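PDB 3WAD: glycosyltransferase from Streptomyces halstedii, which is a two-domain protein of the GT-B glycosyltransferase fold, related to the erythromycin biosynthesis protein CIII family. Local coordinates for residues Pro146-Trp157 with Ser198-Ala209. Numbering follows the deposited sequence.
Sequences PHVRMLFGLDQW and SLVTGTTTLAVA
Arg149 and Thr205 form the central pair of a parallel strand pairing, 147-150 beside 204-206. The backbone ladder alternates in the parallel manner: Arg149 N donates to Thr204 O, Leu206 N returns a bond to Arg149 O, and Leu151 N closes it on Leu206 O with a nearly straight N-H (172°). Where the ladder begins, a side chain stands in for a carbonyl, His147 N donating a hydrogen bond to Thr203 OG1 at 2.8 Å. Past the strand ends, one water accepts from Ala209 N and donates to Gly153 O, bridging the two segments.

The polar side-chain network centres on Arg149. Extended as far as CG and CD, then bent at chi3 (64°), it brings NE to Thr201 O at 2.9 Å, above that carbonyl's plane, while NH2 reaches Thr205 OG1 at 3.1 Å. NH1 and NH2 together grip both carboxylate oxygens of Asp155 end-on, and Thr201 CG2 and Leu151 CD2 lie over opposite faces of the guanidinium, each offset toward the rim. With four bonds its rotation is well fixed, and the buried charge is paired with the aspartate that N-caps helix 156-168. His147 CE1 lies 3.2 Å from Ser198 O, which is in the ring plane; ND1 is hydrogen-bonded to Trp129 and NE2 to Glu141.

Val148, Met150 and Leu206 share the other face of the sheet: Val148 CG1 packs on Leu206 CB (3.8 Å), and Met150 CE reaches on to Val208 CG1, past the strand, at 3.9 Å.

In the Rossmann-like N-terminal domain, strand 126-130 flanks 147-150, strand 221-222 follows 204-206, and helices 135-141 and 179-188 pack against the helical turn 198-201.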
loop_
_atom_site.group_PDB
_atom_site.type_symbol
_atom_site.label_atom_id
_atom_site.label_comp_id
_atom_site.label_asym_id
_atom_site.label_seq_id
_atom_site.Cartn_x
_atom_site.Cartn_y
_atom_site.Cartn_z
ATOM N N PRO B 146 4.679 -19.976 -13.878
ATOM C CA PRO B 146 4.538 -20.685 -12.668
ATOM C C PRO B 146 3.465 -19.848 -11.828
ATOM O O PRO B 146 3.360 -18.584 -11.977
ATOM C CB PRO B 146 5.896 -20.526 -12.063
ATOM C CG PRO B 146 6.428 -19.152 -12.678
ATOM C CD PRO B 146 5.952 -19.207 -13.967
ATOM N N HIS B 147 2.631 -20.526 -11.027
ATOM C CA HIS B 147 1.580 -19.796 -10.244
ATOM C C HIS B 147 1.562 -20.304 -8.813
ATOM O O HIS B 147 1.692 -21.518 -8.552
ATOM C CB HIS B 147 0.231 -19.856 -10.943
ATOM C CG HIS B 147 -0.126 -21.226 -11.417
ATOM N ND1 HIS B 147 -0.844 -22.111 -10.638
ATOM C CD2 HIS B 147 0.194 -21.897 -12.552
ATOM C CE1 HIS B 147 -0.975 -23.253 -11.287
ATOM N NE2 HIS B 147 -0.394 -23.133 -12.465
ATOM N N VAL B 148 1.418 -19.373 -7.884
ATOM C CA VAL B 148 1.411 -19.689 -6.478
ATOM C C VAL B 148 -0.028 -19.548 -5.945
ATOM O O VAL B 148 -0.658 -18.430 -6.082
ATOM C CB VAL B 148 2.305 -18.744 -5.746
ATOM C CG1 VAL B 148 2.200 -18.988 -4.210
ATOM C CG2 VAL B 148 3.718 -18.909 -6.212
ATOM N N ARG B 149 -0.557 -20.649 -5.379
ATOM C CA ARG B 149 -1.888 -20.636 -4.779
ATOM C C ARG B 149 -1.758 -20.030 -3.364
ATOM O O ARG B 149 -1.070 -20.591 -2.503
ATOM C CB ARG B 149 -2.551 -22.035 -4.849
ATOM C CG ARG B 149 -3.980 -22.106 -4.202
ATOM C CD ARG B 149 -4.555 -23.490 -4.315
ATOM N NE ARG B 149 -3.713 -24.402 -3.548
ATOM C CZ ARG B 149 -4.099 -25.058 -2.448
ATOM N NH1 ARG B 149 -5.354 -24.937 -1.979
ATOM N NH2 ARG B 149 -3.200 -25.806 -1.809
ATOM N N MET B 150 -2.423 -18.886 -3.139
ATOM C CA MET B 150 -2.305 -18.211 -1.881
ATOM C C MET B 150 -3.464 -18.556 -0.912
ATOM O O MET B 150 -4.628 -18.253 -1.191
ATOM C CB MET B 150 -2.151 -16.689 -2.016
ATOM C CG MET B 150 -2.017 -16.033 -0.626
ATOM S SD MET B 150 -1.400 -14.343 -0.860
ATOM C CE MET B 150 -0.928 -14.010 0.792
ATOM N N LEU B 151 -3.122 -19.181 0.228
ATOM C CA LEU B 151 -4.164 -19.532 1.221
ATOM C C LEU B 151 -4.603 -18.303 1.968
ATOM O O LEU B 151 -3.912 -17.253 2.016
ATOM C CB LEU B 151 -3.634 -20.559 2.219
ATOM C CG LEU B 151 -3.159 -21.902 1.587
ATOM C CD1 LEU B 151 -2.639 -22.919 2.618
ATOM C CD2 LEU B 151 -4.252 -22.604 0.775
ATOM N N PHE B 152 -5.730 -18.445 2.642
ATOM C CA PHE B 152 -6.323 -17.322 3.389
ATOM C C PHE B 152 -6.750 -17.862 4.785
ATOM O O PHE B 152 -7.354 -17.150 5.609
ATOM C CB PHE B 152 -7.514 -16.750 2.540
ATOM C CG PHE B 152 -8.584 -17.763 2.294
ATOM C CD1 PHE B 152 -9.525 -18.042 3.318
ATOM C CD2 PHE B 152 -8.620 -18.478 1.114
ATOM C CE1 PHE B 152 -10.480 -19.051 3.111
ATOM C CE2 PHE B 152 -9.502 -19.438 0.915
ATOM C CZ PHE B 152 -10.459 -19.743 1.913
ATOM N N GLY B 153 -6.392 -19.115 5.073
ATOM C CA GLY B 153 -6.554 -19.731 6.426
ATOM C C GLY B 153 -5.902 -21.091 6.228
ATOM O O GLY B 153 -5.014 -21.247 5.378
ATOM N N LEU B 154 -6.375 -22.108 6.933
ATOM C CA LEU B 154 -5.957 -23.471 6.624
ATOM C C LEU B 154 -6.370 -24.023 5.259
ATOM O O LEU B 154 -7.319 -23.565 4.617
ATOM C CB LEU B 154 -6.430 -24.426 7.743
ATOM C CG LEU B 154 -6.176 -24.096 9.223
ATOM C CD1 LEU B 154 -6.639 -25.318 10.110
ATOM C CD2 LEU B 154 -4.755 -23.700 9.598
ATOM N N ASP B 155 -5.617 -24.999 4.781
ATOM C CA ASP B 155 -5.832 -25.530 3.446
ATOM C C ASP B 155 -6.853 -26.687 3.450
ATOM O O ASP B 155 -6.479 -27.838 3.219
ATOM C CB ASP B 155 -4.493 -25.963 2.843
ATOM C CG ASP B 155 -4.588 -26.257 1.368
ATOM O OD1 ASP B 155 -5.627 -25.985 0.664
ATOM O OD2 ASP B 155 -3.563 -26.761 0.886
ATOM N N GLN B 156 -8.130 -26.368 3.723
ATOM C CA GLN B 156 -9.188 -27.363 3.723
ATOM C C GLN B 156 -9.214 -28.075 2.393
ATOM O O GLN B 156 -9.454 -29.291 2.307
ATOM C CB GLN B 156 -10.556 -26.685 3.934
ATOM C CG GLN B 156 -10.759 -26.020 5.282
ATOM C CD GLN B 156 -10.793 -26.975 6.492
ATOM O OE1 GLN B 156 -10.436 -28.157 6.402
ATOM N NE2 GLN B 156 -11.282 -26.437 7.649
ATOM N N TRP B 157 -9.026 -27.306 1.311
ATOM C CA TRP B 157 -9.221 -27.866 -0.017
ATOM C C TRP B 157 -8.091 -28.835 -0.297
ATOM O O TRP B 157 -8.344 -29.903 -0.856
ATOM C CB TRP B 157 -9.181 -26.725 -1.051
ATOM C CG TRP B 157 -9.597 -27.042 -2.480
ATOM C CD1 TRP B 157 -8.773 -27.110 -3.584
ATOM C CD2 TRP B 157 -10.946 -27.221 -2.972
ATOM N NE1 TRP B 157 -9.530 -27.346 -4.721
ATOM C CE2 TRP B 157 -10.856 -27.423 -4.375
ATOM C CE3 TRP B 157 -12.195 -27.331 -2.351
ATOM C CZ2 TRP B 157 -11.990 -27.629 -5.189
ATOM C CZ3 TRP B 157 -13.351 -27.522 -3.154
ATOM C CH2 TRP B 157 -13.228 -27.674 -4.576
ATOM N N SER B 198 -1.581 -29.469 -11.126
ATOM C CA SER B 198 -1.097 -28.201 -10.668
ATOM C C SER B 198 -2.179 -27.114 -10.868
ATOM O O SER B 198 -2.113 -26.073 -10.242
ATOM C CB SER B 198 0.201 -27.882 -11.403
ATOM O OG SER B 198 -0.188 -27.611 -12.724
ATOM N N LEU B 199 -3.222 -27.376 -11.662
ATOM C CA LEU B 199 -4.355 -26.421 -11.792
ATOM C C LEU B 199 -5.190 -26.380 -10.496
ATOM O O LEU B 199 -5.886 -25.394 -10.206
ATOM C CB LEU B 199 -5.312 -26.791 -12.959
ATOM C CG LEU B 199 -4.663 -26.631 -14.355
ATOM C CD1 LEU B 199 -5.672 -26.999 -15.359
ATOM C CD2 LEU B 199 -4.168 -25.170 -14.593
ATOM N N VAL B 200 -5.118 -27.475 -9.746
ATOM C CA VAL B 200 -5.904 -27.591 -8.536
ATOM C C VAL B 200 -5.250 -26.908 -7.384
ATOM O O VAL B 200 -5.921 -26.198 -6.604
ATOM C CB VAL B 200 -6.152 -29.089 -8.141
ATOM C CG1 VAL B 200 -6.776 -29.107 -6.755
ATOM C CG2 VAL B 200 -7.097 -29.764 -9.184
ATOM N N THR B 201 -3.930 -27.122 -7.243
ATOM C CA THR B 201 -3.263 -26.618 -6.068
ATOM C C THR B 201 -2.091 -25.652 -6.243
ATOM O O THR B 201 -1.523 -25.194 -5.217
ATOM C CB THR B 201 -2.854 -27.773 -5.179
ATOM O OG1 THR B 201 -2.146 -28.708 -5.983
ATOM C CG2 THR B 201 -4.167 -28.469 -4.477
ATOM N N GLY B 202 -1.778 -25.297 -7.497
ATOM C CA GLY B 202 -0.689 -24.368 -7.810
ATOM C C GLY B 202 0.648 -25.080 -8.118
ATOM O O GLY B 202 0.877 -26.222 -7.683
ATOM N N THR B 203 1.542 -24.399 -8.842
ATOM C CA THR B 203 2.956 -24.841 -8.932
ATOM C C THR B 203 3.355 -24.989 -7.555
ATOM O O THR B 203 4.072 -25.912 -7.227
ATOM C CB THR B 203 3.951 -23.740 -9.465
ATOM O OG1 THR B 203 3.417 -23.221 -10.647
ATOM C CG2 THR B 203 5.373 -24.330 -9.760
ATOM N N THR B 204 2.991 -24.015 -6.717
ATOM C CA THR B 204 3.125 -24.247 -5.283
ATOM C C THR B 204 2.109 -23.426 -4.485
ATOM O O THR B 204 1.294 -22.749 -5.065
ATOM C CB THR B 204 4.535 -23.988 -4.797
ATOM O OG1 THR B 204 4.657 -24.464 -3.463
ATOM C CG2 THR B 204 4.936 -22.506 -4.801
ATOM N N THR B 205 2.164 -23.515 -3.161
ATOM C CA THR B 205 1.113 -22.934 -2.268
ATOM C C THR B 205 1.818 -22.065 -1.286
ATOM O O THR B 205 2.883 -22.456 -0.814
ATOM C CB THR B 205 0.450 -24.038 -1.511
ATOM O OG1 THR B 205 -0.367 -24.714 -2.445
ATOM C CG2 THR B 205 -0.444 -23.464 -0.355
ATOM N N LEU B 206 1.259 -20.878 -0.997
ATOM C CA LEU B 206 1.817 -19.985 0.037
ATOM C C LEU B 206 0.825 -20.034 1.191
ATOM O O LEU B 206 -0.384 -19.777 0.983
ATOM C CB LEU B 206 1.982 -18.484 -0.469
ATOM C CG LEU B 206 2.379 -17.409 0.546
ATOM C CD1 LEU B 206 3.726 -17.644 1.339
ATOM C CD2 LEU B 206 2.498 -16.039 -0.069
ATOM N N ALA B 207 1.312 -20.344 2.393
ATOM C CA ALA B 207 0.458 -20.420 3.597
ATOM C C ALA B 207 0.419 -19.124 4.374
ATOM O O ALA B 207 1.471 -18.438 4.482
ATOM C CB ALA B 207 0.983 -21.584 4.505
ATOM N N VAL B 208 -0.735 -18.771 4.981
ATOM C CA VAL B 208 -0.741 -17.600 5.834
ATOM C C VAL B 208 -0.829 -17.972 7.325
ATOM O O VAL B 208 -0.605 -17.141 8.187
ATOM C CB VAL B 208 -1.917 -16.672 5.476
ATOM C CG1 VAL B 208 -1.714 -16.045 4.079
ATOM C CG2 VAL B 208 -3.268 -17.428 5.582
ATOM N N ALA B 209 -1.247 -19.185 7.609
ATOM C CA ALA B 209 -1.352 -19.694 8.977
ATOM C C ALA B 209 0.068 -20.273 9.354
ATOM O O ALA B 209 0.761 -20.834 8.477
ATOM C CB ALA B 209 -2.421 -20.813 9.030
HETATM O O HOH W 1 -2.358 -21.079 5.588
#